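Local atomic coordinates of CMP-sialic acid transporter 1 (Zea mays, PDB entry 6I1R), a protein that binds cytidine-5'-monophosphate and probably carries CMP-sialic acid from the cytoplasm into the Golgi as a nucleotide-sugar transporter of the antiporter type. Residues B[122-125]-B[126-130]; B[165-168]-B[169-173]; B[258-261]-B[262-266]; B[303-307]-B[308-312]. The protein carries 5 engineered substitutions. All blocks are in the same frame, centred on the assembly; numbering follows the deposited sequence.

Contact 1. Residues B[122-125]-B[126-130]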
ATOM      1  N   ARG B 122      16.262  35.040  11.470  1.00 78.60           N
ATOM      2  CA  ARG B 122      17.366  34.611  12.333  1.00 79.82           C
ATOM      3  C   ARG B 122      18.665  34.560  11.519  1.00 78.95           C
ATOM      4  O   ARG B 122      18.646  34.358  10.300  1.00 78.50           O
ATOM      5  CB  ARG B 122      17.034  33.277  13.011  1.00 81.03           C
ATOM      6  CG  ARG B 122      16.172  33.429  14.258  1.00 82.38           C
ATOM      7  CD  ARG B 122      16.128  32.195  15.141  1.00 83.87           C
ATOM      8  NE  ARG B 122      17.438  31.799  15.647  1.00 84.63           N
ATOM      9  CZ  ARG B 122      17.651  30.774  16.464  1.00 84.50           C
ATOM     10  NH1 ARG B 122      16.627  30.101  16.962  1.00 83.86           N
ATOM     11  NH2 ARG B 122      18.885  30.424  16.781  1.00 84.37           N
ATOM     12  N   LYS B 123      19.784  34.754  12.221  1.00 79.51           N
ATOM     13  CA  LYS B 123      21.090  34.976  11.594  1.00 80.49           C
ATOM     14  C   LYS B 123      21.854  33.652  11.467  1.00 81.30           C
ATOM     15  O   LYS B 123      21.926  32.866  12.414  1.00 81.55           O
ATOM     16  CB  LYS B 123      21.934  35.971  12.401  1.00 80.72           C
ATOM     17  CG  LYS B 123      21.436  37.413  12.449  1.00 81.43           C
ATOM     18  CD  LYS B 123      20.515  37.824  11.315  1.00 82.03           C
ATOM     19  CE  LYS B 123      20.185  39.301  11.329  1.00 82.49           C
ATOM     20  NZ  LYS B 123      19.161  39.644  10.313  1.00 82.85           N
ATOM     21  N   LEU B 124      22.444  33.449  10.289  1.00 82.01           N
ATOM     22  CA  LEU B 124      23.258  32.280   9.981  1.00 82.26           C
ATOM     23  C   LEU B 124      24.606  32.747   9.423  1.00 80.49           C
ATOM     24  O   LEU B 124      24.650  33.576   8.510  1.00 81.11           O
ATOM     25  CB  LEU B 124      22.529  31.416   8.947  1.00 83.27           C
ATOM     26  CG  LEU B 124      21.347  30.601   9.468  1.00 84.05           C
ATOM     27  CD1 LEU B 124      20.443  30.172   8.321  1.00 84.55           C
ATOM     28  CD2 LEU B 124      21.826  29.391  10.257  1.00 84.49           C
ATOM     29  N   SER B 125      25.694  32.207   9.963  1.00 78.00           N
ATOM     30  CA  SER B 125      27.021  32.432   9.394  1.00 76.67           C
ATOM     31  C   SER B 125      27.105  31.765   8.015  1.00 76.08           C
ATOM     32  O   SER B 125      26.169  31.083   7.594  1.00 76.67           O
ATOM     33  CB  SER B 125      28.098  31.934  10.323  1.00 75.46           C
ATOM     34  OG  SER B 125      27.814  30.621  10.780  1.00 74.07           O
ATOM     35  N   ASN B 126      28.211  31.984   7.306  1.00 74.79           N
ATOM     36  CA  ASN B 126      28.441  31.323   6.018  1.00 74.74           C
ATOM     37  C   ASN B 126      28.785  29.849   6.266  1.00 75.25           C
ATOM     38  O   ASN B 126      28.327  28.973   5.532  1.00 76.19           O
ATOM     39  CB  ASN B 126      29.529  32.020   5.192  1.00 74.85           C
ATOM     40  CG  ASN B 126      29.050  33.283   4.506  1.00 74.73           C
ATOM     41  OD1 ASN B 126      27.884  33.399   4.139  1.00 73.70           O
ATOM     42  ND2 ASN B 126      29.950  34.234   4.315  1.00 75.30           N
ATOM     43  N   ILE B 127      29.592  29.593   7.297  1.00 75.23           N
ATOM     44  CA  ILE B 127      29.929  28.226   7.717  1.00 74.22           C
ATOM     45  C   ILE B 127      28.642  27.447   8.021  1.00 74.20           C
ATOM     46  O   ILE B 127      28.544  26.259   7.702  1.00 76.55           O
ATOM     47  CB  ILE B 127      30.898  28.222   8.923  1.00 74.97           C
ATOM     48  CG1 ILE B 127      31.322  26.804   9.318  1.00 75.07           C
ATOM     49  CG2 ILE B 127      30.319  28.964  10.120  1.00 75.67           C
ATOM     50  CD1 ILE B 127      31.906  25.995   8.189  1.00 75.53           C
ATOM     51  N   GLN B 128      27.673  28.117   8.643  1.00 72.24           N
ATOM     52  CA  GLN B 128      26.402  27.490   9.001  1.00 70.66           C
ATOM     53  C   GLN B 128      25.588  27.226   7.730  1.00 70.46           C
ATOM     54  O   GLN B 128      25.041  26.138   7.567  1.00 73.68           O
ATOM     55  CB  GLN B 128      25.631  28.365   9.994  1.00 69.88           C
ATOM     56  CG  GLN B 128      26.082  28.173  11.436  1.00 69.54           C
ATOM     57  CD  GLN B 128      25.558  29.235  12.373  1.00 69.92           C
ATOM     58  OE1 GLN B 128      25.125  30.308  11.956  1.00 70.73           O
ATOM     59  NE2 GLN B 128      25.609  28.946  13.662  1.00 69.54           N
ATOM     60  N   TRP B 129      25.526  28.210   6.836  1.00 69.47           N
ATOM     61  CA  TRP B 129      24.816  28.051   5.562  1.00 70.08           C
ATOM     62  C   TRP B 129      25.397  26.868   4.777  1.00 69.81           C
ATOM     63  O   TRP B 129      24.656  26.094   4.168  1.00 71.87           O
ATOM     64  CB  TRP B 129      24.854  29.347   4.740  1.00 70.77           C
ATOM     65  CG  TRP B 129      23.606  30.162   4.869  1.00 72.24           C
ATOM     66  CD1 TRP B 129      23.455  31.355   5.514  1.00 72.94           C
ATOM     67  CD2 TRP B 129      22.310  29.820   4.350  1.00 73.36           C
ATOM     68  NE1 TRP B 129      22.157  31.784   5.424  1.00 73.03           N
ATOM     69  CE2 TRP B 129      21.430  30.862   4.717  1.00 73.47           C
ATOM     70  CE3 TRP B 129      21.811  28.739   3.612  1.00 73.85           C
ATOM     71  CZ2 TRP B 129      20.082  30.850   4.365  1.00 73.92           C
ATOM     72  CZ3 TRP B 129      20.478  28.730   3.265  1.00 73.64           C
ATOM     73  CH2 TRP B 129      19.628  29.773   3.637  1.00 73.93           C
ATOM     74  N   MET B 130      26.717  26.735   4.807  1.00 68.53           N
ATOM     75  CA  MET B 130      27.394  25.651   4.107  1.00 68.36           C
ATOM     76  C   MET B 130      27.072  24.310   4.783  1.00 68.93           C
ATOM     77  O   MET B 130      27.041  23.277   4.113  1.00 69.61           O
ATOM     78  CB  MET B 130      28.906  25.893   4.076  1.00 68.39           C
ATOM     79  CG  MET B 130      29.308  26.917   3.026  1.00 68.83           C
ATOM     80  SD  MET B 130      30.721  27.942   3.492  1.00 69.93           S
ATOM     81  CE  MET B 130      31.932  26.673   3.838  1.00 67.91           C
TER
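Ser125 closes an extended approach (psi 174°) and its O accepts from Trp129 N at 3.0 Å, the point where the chain winds into helix 126-143. The side chain of Gln128 turns back to Ser125: with CG anti to the carbonyl carbon (chi1 -83°) and the chain extended beyond, OE1 takes the amide of Ser125, N to OE1 2.8 Å. That bond is nearly straight at 164°, with the donor tilted somewhat from the amide's carbonyl plane. In return Ser125 OG accepts from Gln128 N at 3.3 Å, along a more bent path. With an alanine in place of Gln128, Ser125 N would probably be left without its acceptor and only half of the reciprocal pairing would survive. Leu124 crosses Trp129 at about a right angle; its CD1 sits over one face of the indole, 4.0 Å from the centroid of the five-membered ring, while CB lies 3.6 Å from Trp129 CD1. Beyond this stretch, Tyr303 of helix 287-304 packs on Leu124 and Gln128, and Trp129 also touches Ile114 and Arg117 of helix 108-118. The reciprocal Ser125-Gln128 bonds define a capping box, with Ser125 as the N-cap.

Contact 2. Residues B[165-168]-B[169-173]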
ATOM      1  N   LEU B 165       6.441  20.386  -8.537  1.00 63.03           N
ATOM      2  CA  LEU B 165       5.584  20.135  -7.368  1.00 62.66           C
ATOM      3  C   LEU B 165       6.433  19.641  -6.189  1.00 63.41           C
ATOM      4  O   LEU B 165       6.192  20.030  -5.046  1.00 65.11           O
ATOM      5  CB  LEU B 165       4.497  19.116  -7.729  1.00 62.63           C
ATOM      6  CG  LEU B 165       3.363  19.645  -8.610  1.00 62.35           C
ATOM      7  CD1 LEU B 165       2.493  18.504  -9.114  1.00 63.01           C
ATOM      8  CD2 LEU B 165       2.520  20.668  -7.865  1.00 61.61           C
ATOM      9  N   GLY B 166       7.413  18.785  -6.464  1.00 63.94           N
ATOM     10  CA  GLY B 166       8.381  18.380  -5.447  1.00 64.63           C
ATOM     11  C   GLY B 166       9.011  19.582  -4.761  1.00 65.89           C
ATOM     12  O   GLY B 166       9.191  19.586  -3.543  1.00 66.92           O
ATOM     13  N   ILE B 167       9.330  20.609  -5.551  1.00 65.94           N
ATOM     14  CA  ILE B 167       9.942  21.835  -5.035  1.00 66.03           C
ATOM     15  C   ILE B 167       8.914  22.596  -4.186  1.00 66.34           C
ATOM     16  O   ILE B 167       9.228  23.012  -3.069  1.00 66.12           O
ATOM     17  CB  ILE B 167      10.503  22.703  -6.183  1.00 66.24           C
ATOM     18  CG1 ILE B 167      11.701  22.032  -6.861  1.00 66.14           C
ATOM     19  CG2 ILE B 167      10.851  24.102  -5.690  1.00 66.40           C
ATOM     20  CD1 ILE B 167      12.059  22.618  -8.209  1.00 65.88           C
ATOM     21  N   LEU B 168       7.706  22.783  -4.719  1.00 66.20           N
ATOM     22  CA  LEU B 168       6.638  23.496  -3.998  1.00 66.67           C
ATOM     23  C   LEU B 168       6.306  22.756  -2.696  1.00 66.77           C
ATOM     24  O   LEU B 168       6.060  23.388  -1.668  1.00 66.18           O
ATOM     25  CB  LEU B 168       5.402  23.616  -4.899  1.00 66.91           C
ATOM     26  CG  LEU B 168       4.109  24.063  -4.212  1.00 67.05           C
ATOM     27  CD1 LEU B 168       4.298  25.374  -3.460  1.00 67.20           C
ATOM     28  CD2 LEU B 168       2.981  24.194  -5.223  1.00 67.77           C
ATOM     29  N   SER B 169       6.301  21.426  -2.750  1.00 67.51           N
ATOM     30  CA  SER B 169       6.061  20.595  -1.569  1.00 69.56           C
ATOM     31  C   SER B 169       7.027  20.976  -0.438  1.00 69.71           C
ATOM     32  O   SER B 169       6.605  21.155   0.703  1.00 69.79           O
ATOM     33  CB  SER B 169       6.179  19.130  -1.904  1.00 71.08           C
ATOM     34  OG  SER B 169       5.973  18.327  -0.749  1.00 73.39           O
ATOM     35  N   ALA B 170       8.311  21.104  -0.766  1.00 70.46           N
ATOM     36  CA  ALA B 170       9.354  21.365   0.230  1.00 71.38           C
ATOM     37  C   ALA B 170       9.174  22.755   0.854  1.00 73.07           C
ATOM     38  O   ALA B 170       9.417  22.935   2.049  1.00 72.40           O
ATOM     39  CB  ALA B 170      10.714  21.224  -0.408  1.00 71.74           C
ATOM     40  N   CYS B 171       8.759  23.729   0.044  1.00 75.06           N
ATOM     41  CA  CYS B 171       8.542  25.101   0.514  1.00 76.34           C
ATOM     42  C   CYS B 171       7.387  25.145   1.524  1.00 75.51           C
ATOM     43  O   CYS B 171       7.470  25.845   2.534  1.00 76.71           O
ATOM     44  CB  CYS B 171       8.241  26.038  -0.650  1.00 79.30           C
ATOM     45  SG  CYS B 171       9.549  26.069  -1.905  1.00 83.34           S
ATOM     46  N   LEU B 172       6.321  24.401   1.242  1.00 73.83           N
ATOM     47  CA  LEU B 172       5.163  24.326   2.138  1.00 72.88           C
ATOM     48  C   LEU B 172       5.556  23.592   3.426  1.00 74.66           C
ATOM     49  O   LEU B 172       5.271  24.067   4.528  1.00 75.16           O
ATOM     50  CB  LEU B 172       4.014  23.609   1.423  1.00 71.40           C
ATOM     51  CG  LEU B 172       3.393  24.370   0.251  1.00 70.07           C
ATOM     52  CD1 LEU B 172       2.575  23.437  -0.628  1.00 69.56           C
ATOM     53  CD2 LEU B 172       2.538  25.527   0.745  1.00 70.29           C
ATOM     54  N   SER B 173       6.205  22.439   3.276  1.00 75.58           N
ATOM     55  CA  SER B 173       6.700  21.671   4.420  1.00 75.77           C
ATOM     56  C   SER B 173       7.473  22.592   5.369  1.00 74.74           C
ATOM     57  O   SER B 173       7.187  22.654   6.565  1.00 76.51           O
ATOM     58  CB  SER B 173       7.555  20.515   3.970  1.00 77.34           C
ATOM     59  OG  SER B 173       8.166  19.875   5.081  1.00 79.95           O
TER
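Ser169 N donates to Leu165 O at 2.7 Å, the shortest hydrogen bond of this stretch, and the donor lies nearly along the C=O axis. Cys171 N makes the regular helical bond to Ile167 O at 3.2 Å; Ala170 N, at 3.1 Å from Ile167 O, is a second and only weak approach because its N-H...O angle is 121°. Ala170 N is itself shared, since it also donates to Gly166 O at 3.3 Å. Leu172 N to Leu168 O continues the series, so the four-residue register is unbroken along the stretch. Among the side chains the clearest meeting is Leu168 with Leu172, one turn apart, whose CD1 methyls lie 3.8 Å from each other. The first torsions differ: Leu168 CG is anti to its own N (chi1 168°), while Leu172 CG is anti to the carbonyl carbon (chi1 -68°), which brings the Leu172 branch back over Leu168 O. Ile167 and Cys171 touch more loosely, CG2 to SG being 4.5 Å. Ile167 and Leu168 both lie on the surface; Gly166, Ser169 and Ala170 are buried. The stretch belongs to helix 160-186, predicted to span the membrane. Ser169 packs on His85 and Val88 of helix 76-92, and Ala170 O accepts from Thr111 OG1, tying the same helix to helix 108-118.

Contact 3. Residues B[258-261]-B[262-266]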
ATOM      1  N   ASP B 258      14.891  25.437  17.760  1.00 65.21           N
ATOM      2  CA  ASP B 258      14.624  25.977  16.430  1.00 63.99           C
ATOM      3  C   ASP B 258      14.462  24.833  15.423  1.00 63.43           C
ATOM      4  O   ASP B 258      14.808  23.687  15.706  1.00 60.58           O
ATOM      5  CB  ASP B 258      15.733  26.936  15.988  1.00 62.85           C
ATOM      6  CG  ASP B 258      17.135  26.373  16.128  1.00 62.06           C
ATOM      7  OD1 ASP B 258      17.357  25.235  15.669  1.00 60.50           O
ATOM      8  OD2 ASP B 258      17.995  27.081  16.690  1.00 62.66           O
ATOM      9  N   ASN B 259      13.962  25.194  14.241  1.00 64.53           N
ATOM     10  CA  ASN B 259      13.685  24.261  13.140  1.00 65.67           C
ATOM     11  C   ASN B 259      14.961  23.555  12.670  1.00 65.52           C
ATOM     12  O   ASN B 259      14.897  22.424  12.190  1.00 66.99           O
ATOM     13  CB  ASN B 259      13.055  24.966  11.934  1.00 66.36           C
ATOM     14  CG  ASN B 259      11.578  24.679  11.789  1.00 67.28           C
ATOM     15  OD1 ASN B 259      11.191  23.583  11.389  1.00 69.91           O
ATOM     16  ND2 ASN B 259      10.749  25.661  12.100  1.00 67.46           N
ATOM     17  N   ILE B 260      16.105  24.222  12.773  1.00 64.52           N
ATOM     18  CA  ILE B 260      17.333  23.655  12.229  1.00 65.16           C
ATOM     19  C   ILE B 260      17.774  22.480  13.113  1.00 65.62           C
ATOM     20  O   ILE B 260      18.262  21.476  12.594  1.00 67.64           O
ATOM     21  CB  ILE B 260      18.419  24.736  12.052  1.00 65.73           C
ATOM     22  CG1 ILE B 260      17.974  25.789  11.033  1.00 65.11           C
ATOM     23  CG2 ILE B 260      19.749  24.105  11.668  1.00 66.28           C
ATOM     24  CD1 ILE B 260      18.798  27.051  11.036  1.00 65.56           C
ATOM     25  N   VAL B 261      17.570  22.579  14.426  1.00 65.03           N
ATOM     26  CA  VAL B 261      17.821  21.437  15.316  1.00 64.64           C
ATOM     27  C   VAL B 261      16.849  20.303  14.954  1.00 65.05           C
ATOM     28  O   VAL B 261      17.233  19.132  14.960  1.00 64.67           O
ATOM     29  CB  VAL B 261      17.715  21.825  16.804  1.00 63.54           C
ATOM     30  CG1 VAL B 261      17.691  20.603  17.713  1.00 63.57           C
ATOM     31  CG2 VAL B 261      18.832  22.768  17.223  1.00 63.72           C
ATOM     32  N   LYS B 262      15.601  20.647  14.644  1.00 65.30           N
ATOM     33  CA  LYS B 262      14.623  19.649  14.210  1.00 66.72           C
ATOM     34  C   LYS B 262      15.182  18.897  12.996  1.00 66.40           C
ATOM     35  O   LYS B 262      15.354  17.684  13.055  1.00 64.58           O
ATOM     36  CB  LYS B 262      13.274  20.302  13.889  1.00 67.07           C
ATOM     37  CG  LYS B 262      12.207  19.378  13.309  1.00 67.78           C
ATOM     38  CD  LYS B 262      11.014  20.145  12.764  1.00 69.01           C
ATOM     39  CE  LYS B 262      10.197  19.454  11.689  1.00 68.51           C
ATOM     40  NZ  LYS B 262      10.934  18.412  10.934  1.00 68.09           N
ATOM     41  N   VAL B 263      15.498  19.624  11.924  1.00 66.89           N
ATOM     42  CA  VAL B 263      15.855  18.986  10.643  1.00 67.11           C
ATOM     43  C   VAL B 263      17.196  18.247  10.767  1.00 67.59           C
ATOM     44  O   VAL B 263      17.457  17.346   9.973  1.00 67.27           O
ATOM     45  CB  VAL B 263      15.864  19.979   9.462  1.00 65.68           C
ATOM     46  CG1 VAL B 263      14.480  20.555   9.200  1.00 65.61           C
ATOM     47  CG2 VAL B 263      16.885  21.092   9.633  1.00 65.42           C
ATOM     48  N   TYR B 264      18.046  18.609  11.728  1.00 68.55           N
ATOM     49  CA  TYR B 264      19.246  17.803  11.987  1.00 70.27           C
ATOM     50  C   TYR B 264      18.834  16.481  12.652  1.00 70.53           C
ATOM     51  O   TYR B 264      19.382  15.433  12.321  1.00 71.36           O
ATOM     52  CB  TYR B 264      20.281  18.580  12.808  1.00 71.67           C
ATOM     53  CG  TYR B 264      21.333  19.278  11.980  1.00 72.09           C
ATOM     54  CD1 TYR B 264      22.491  18.622  11.592  1.00 72.34           C
ATOM     55  CD2 TYR B 264      21.171  20.592  11.573  1.00 72.42           C
ATOM     56  CE1 TYR B 264      23.460  19.252  10.829  1.00 72.23           C
ATOM     57  CE2 TYR B 264      22.130  21.239  10.809  1.00 72.94           C
ATOM     58  CZ  TYR B 264      23.280  20.566  10.434  1.00 72.81           C
ATOM     59  OH  TYR B 264      24.223  21.201   9.680  1.00 73.48           O
ATOM     60  N   SER B 265      17.861  16.526  13.563  1.00 70.42           N
ATOM     61  CA  SER B 265      17.364  15.313  14.232  1.00 71.04           C
ATOM     62  C   SER B 265      16.721  14.366  13.211  1.00 70.67           C
ATOM     63  O   SER B 265      17.016  13.170  13.197  1.00 72.59           O
ATOM     64  CB  SER B 265      16.389  15.651  15.334  1.00 72.35           C
ATOM     65  OG  SER B 265      16.996  16.468  16.323  1.00 74.70           O
ATOM     66  N   THR B 266      15.847  14.922  12.374  1.00 70.55           N
ATOM     67  CA  THR B 266      15.112  14.175  11.346  1.00 69.81           C
ATOM     68  C   THR B 266      16.091  13.527  10.360  1.00 68.64           C
ATOM     69  O   THR B 266      15.919  12.372   9.968  1.00 69.08           O
ATOM     70  CB  THR B 266      14.149  15.092  10.579  1.00 71.30           C
ATOM     71  OG1 THR B 266      13.857  16.235  11.382  1.00 71.80           O
ATOM     72  CG2 THR B 266      12.856  14.405  10.197  1.00 72.49           C
TER
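Lys262, Val261 and Ile260 carry this first turn of helix 259-279, Lys262 and Ile260 through their side chains and Val261 mainly through its backbone. Lys262 lies alongside Asn259 and points the same way, with its CD 3.7 Å from Asn259 OD1; CG anti to the backbone N (chi1 175°) starts that course. Asn259 ND2 is bonded to Gly177 O, and Met254 and Val250 of helix 234-256 also touch the lysine. Val261 N is capped by Asp258 OD1 at 2.9 Å, met nearly head-on, and Val261 O accepts from Ser265 N at 3.0 Å. Ser265 OG stands 3.0 Å from Val261 O and is also bonded to Ala7 O of helix 3-24. Ile260 runs beside Tyr264 and lays CG2 against the ring atoms CD2 and CE2, at 3.8 Å from CD2. The phenol reaches across to helix 287-304, where Tyr264 OH bonds to Ser299 O. One turn on, Lys262 O receives both Thr266 N and Thr266 OG1, the latter at 2.7 Å and from above the carbonyl plane. The chemistry implies a buried helix start in which the Asp258 cap and interhelical hydrogen bonds satisfy polar groups, while Ile260 adds apolar contact.

Contact 4. Residues B[303-307]-B[308-312]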
ATOM      1  N   TYR B 303      27.975  23.121  11.915  1.00 76.95           N
ATOM      2  CA  TYR B 303      26.869  23.963  12.361  1.00 77.31           C
ATOM      3  C   TYR B 303      26.902  24.161  13.883  1.00 77.66           C
ATOM      4  O   TYR B 303      26.588  25.251  14.362  1.00 77.15           O
ATOM      5  CB  TYR B 303      25.519  23.372  11.948  1.00 77.80           C
ATOM      6  CG  TYR B 303      24.351  24.252  12.307  1.00 78.22           C
ATOM      7  CD1 TYR B 303      23.763  24.183  13.560  1.00 79.08           C
ATOM      8  CD2 TYR B 303      23.858  25.188  11.412  1.00 78.57           C
ATOM      9  CE1 TYR B 303      22.704  25.006  13.907  1.00 80.24           C
ATOM     10  CE2 TYR B 303      22.798  26.016  11.741  1.00 78.78           C
ATOM     11  CZ  TYR B 303      22.219  25.925  12.995  1.00 79.69           C
ATOM     12  OH  TYR B 303      21.173  26.736  13.330  1.00 80.44           O
ATOM     13  N   PHE B 304      27.250  23.115  14.632  1.00 79.06           N
ATOM     14  CA  PHE B 304      27.072  23.114  16.091  1.00 81.06           C
ATOM     15  C   PHE B 304      28.402  23.350  16.819  1.00 81.76           C
ATOM     16  O   PHE B 304      28.395  23.799  17.966  1.00 82.04           O
ATOM     17  CB  PHE B 304      26.442  21.796  16.548  1.00 82.57           C
ATOM     18  CG  PHE B 304      25.019  21.596  16.091  1.00 83.57           C
ATOM     19  CD1 PHE B 304      23.972  22.247  16.726  1.00 84.11           C
ATOM     20  CD2 PHE B 304      24.725  20.760  15.026  1.00 84.03           C
ATOM     21  CE1 PHE B 304      22.664  22.064  16.305  1.00 85.38           C
ATOM     22  CE2 PHE B 304      23.416  20.578  14.607  1.00 85.31           C
ATOM     23  CZ  PHE B 304      22.387  21.229  15.246  1.00 85.76           C
ATOM     24  N   MET B 305      29.526  23.043  16.177  1.00 82.91           N
ATOM     25  CA  MET B 305      30.834  23.202  16.809  1.00 83.09           C
ATOM     26  C   MET B 305      31.055  24.693  17.104  1.00 80.32           C
ATOM     27  O   MET B 305      30.833  25.529  16.228  1.00 78.30           O
ATOM     28  CB  MET B 305      31.953  22.674  15.902  1.00 86.53           C
ATOM     29  CG  MET B 305      33.198  22.224  16.641  1.00 89.42           C
ATOM     30  SD  MET B 305      34.448  21.515  15.533  1.00 93.33           S
ATOM     31  CE  MET B 305      34.095  19.766  15.697  1.00 93.44           C
ATOM     32  N   PRO B 306      31.453  25.032  18.348  1.00 79.69           N
ATOM     33  CA  PRO B 306      31.821  26.415  18.670  1.00 79.38           C
ATOM     34  C   PRO B 306      32.950  26.882  17.739  1.00 79.94           C
ATOM     35  O   PRO B 306      33.852  26.103  17.436  1.00 80.48           O
ATOM     36  CB  PRO B 306      32.280  26.394  20.134  1.00 78.12           C
ATOM     37  CG  PRO B 306      31.606  25.177  20.702  1.00 77.43           C
ATOM     38  CD  PRO B 306      31.583  24.197  19.549  1.00 78.87           C
ATOM     39  N   VAL B 307      32.901  28.142  17.313  1.00 80.04           N
ATOM     40  CA  VAL B 307      33.715  28.601  16.178  1.00 80.94           C
ATOM     41  C   VAL B 307      35.203  28.645  16.556  1.00 81.28           C
ATOM     42  O   VAL B 307      36.043  28.721  15.662  1.00 80.20           O
ATOM     43  CB  VAL B 307      33.236  29.963  15.635  1.00 80.30           C
ATOM     44  CG1 VAL B 307      31.758  29.946  15.273  1.00 80.15           C
ATOM     45  CG2 VAL B 307      33.542  31.106  16.591  1.00 79.47           C
ATOM     46  N   HIS B 308      35.538  28.612  17.848  1.00 83.74           N
ATOM     47  CA  HIS B 308      36.948  28.562  18.269  1.00 85.21           C
ATOM     48  C   HIS B 308      37.483  27.125  18.169  1.00 85.53           C
ATOM     49  O   HIS B 308      38.681  26.931  17.954  1.00 86.75           O
ATOM     50  CB  HIS B 308      37.133  29.182  19.666  1.00 86.07           C
ATOM     51  CG  HIS B 308      36.622  28.359  20.801  1.00 86.60           C
ATOM     52  ND1 HIS B 308      35.283  28.304  21.131  1.00 87.29           N
ATOM     53  CD2 HIS B 308      37.265  27.589  21.707  1.00 86.89           C
ATOM     54  CE1 HIS B 308      35.120  27.519  22.177  1.00 87.22           C
ATOM     55  NE2 HIS B 308      36.322  27.067  22.548  1.00 87.27           N
ATOM     56  N   MET B 309      36.605  26.131  18.313  1.00 85.34           N
ATOM     57  CA  MET B 309      36.995  24.719  18.174  1.00 85.52           C
ATOM     58  C   MET B 309      37.247  24.390  16.696  1.00 84.07           C
ATOM     59  O   MET B 309      38.121  23.584  16.381  1.00 82.32           O
ATOM     60  CB  MET B 309      35.918  23.777  18.727  1.00 86.86           C
ATOM     61  CG  MET B 309      36.262  23.178  20.078  1.00 88.22           C
ATOM     62  SD  MET B 309      35.329  21.660  20.410  1.00 90.55           S
ATOM     63  CE  MET B 309      36.306  20.958  21.737  1.00 89.49           C
ATOM     64  N   LEU B 310      36.489  25.017  15.799  1.00 84.10           N
ATOM     65  CA  LEU B 310      36.690  24.850  14.355  1.00 84.68           C
ATOM     66  C   LEU B 310      38.107  25.279  13.950  1.00 84.40           C
ATOM     67  O   LEU B 310      38.600  24.829  12.919  1.00 85.83           O
ATOM     68  CB  LEU B 310      35.653  25.681  13.589  1.00 84.64           C
ATOM     69  CG  LEU B 310      34.248  25.088  13.490  1.00 84.99           C
ATOM     70  CD1 LEU B 310      33.277  26.111  12.919  1.00 85.23           C
ATOM     71  CD2 LEU B 310      34.237  23.825  12.641  1.00 85.60           C
ATOM     72  N   ILE B 311      38.758  26.129  14.747  1.00 83.03           N
ATOM     73  CA  ILE B 311      39.958  26.846  14.305  1.00 82.38           C
ATOM     74  C   ILE B 311      41.207  26.347  15.055  1.00 82.96           C
ATOM     75  O   ILE B 311      42.317  26.779  14.743  1.00 84.27           O
ATOM     76  CB  ILE B 311      39.728  28.364  14.464  1.00 81.70           C
ATOM     77  CG1 ILE B 311      38.545  28.830  13.609  1.00 81.30           C
ATOM     78  CG2 ILE B 311      40.990  29.159  14.152  1.00 81.81           C
ATOM     79  CD1 ILE B 311      38.088  30.243  13.892  1.00 81.27           C
ATOM     80  N   GLU B 312      41.054  25.415  15.995  1.00 83.68           N
ATOM     81  CA  GLU B 312      42.182  24.954  16.818  1.00 84.33           C
ATOM     82  C   GLU B 312      42.759  23.657  16.233  1.00 83.36           C
ATOM     83  O   GLU B 312      42.232  23.111  15.260  1.00 84.80           O
ATOM     84  CB  GLU B 312      41.734  24.773  18.270  1.00 85.35           C
ATOM     85  CG  GLU B 312      42.010  25.991  19.140  1.00 86.16           C
ATOM     86  CD  GLU B 312      40.920  26.347  20.135  1.00 86.73           C
ATOM     87  OE1 GLU B 312      40.047  25.493  20.391  1.00 88.47           O
ATOM     88  OE2 GLU B 312      40.946  27.482  20.651  1.00 86.09           O
TER
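This is a local turn contact on the protein surface, in the tail just beyond helix 287-304, where Met305 and Pro306 meet Met309 and Leu310. Met305 leaves helical geometry (psi 130°), and the chain then folds back round Pro306 O. Two amides grip that oxygen. Met309 N reaches it at 2.9 Å from well above the carbonyl plane, with a bent N-H...O angle of 132°; Leu310 N comes at 3.3 Å but lies in the carbonyl plane and is straighter. On the side-chain level Met305 spans both partners: CG, anti to the backbone N (chi1 -154°), is carried to 3.8 Å from Met309 CB, the two side chains crossing at about a right angle, and the chain runs on extended to SD, which rests 3.7 Å from Leu310 CD2. With an alanine in place of Leu310, the Met305 sulfur would probably lose its apolar neighbour and the thioether would be freer to swing, although the backbone turn could remain. Pro306 CB lies 3.7 Å from His308 CE1, obliquely to the imidazole. Several of these residues, Leu310 among them, also touch a crystal neighbour, so the lattice may help to set their conformation. Helical backbone angles at Val307 and His308, with the bond from Met309 N to Pro306 O, make a type I beta turn, which Leu310 N extends into a single helix-like turn.

Overall arrangement
Contact 3 is the buried one, at the start of helix 259-279; contact 2 is partly buried in helix 160-186, and contacts 1 and 4 lie on the surface. Contacts 1, 3 and 4 form one cluster. Arg122 reaches Asp258 in a long, weak ion pair, Leu124 packs on Ile260, and Tyr303 of contact 4 bridges contacts 1 and 3, meeting Ile260 and Tyr264 in the latter, while Phe304 meets Tyr264 edge-to-face. Contact 2 stands apart, its nearest atoms about 6 Å from contact 3. Chemistry follows place: helix starts at contacts 1 and 3 use side-chain caps, the mid-helix stretch of contact 2 depends on backbone bonds, and the tail of contact 4 pairs a backbone turn with apolar packing.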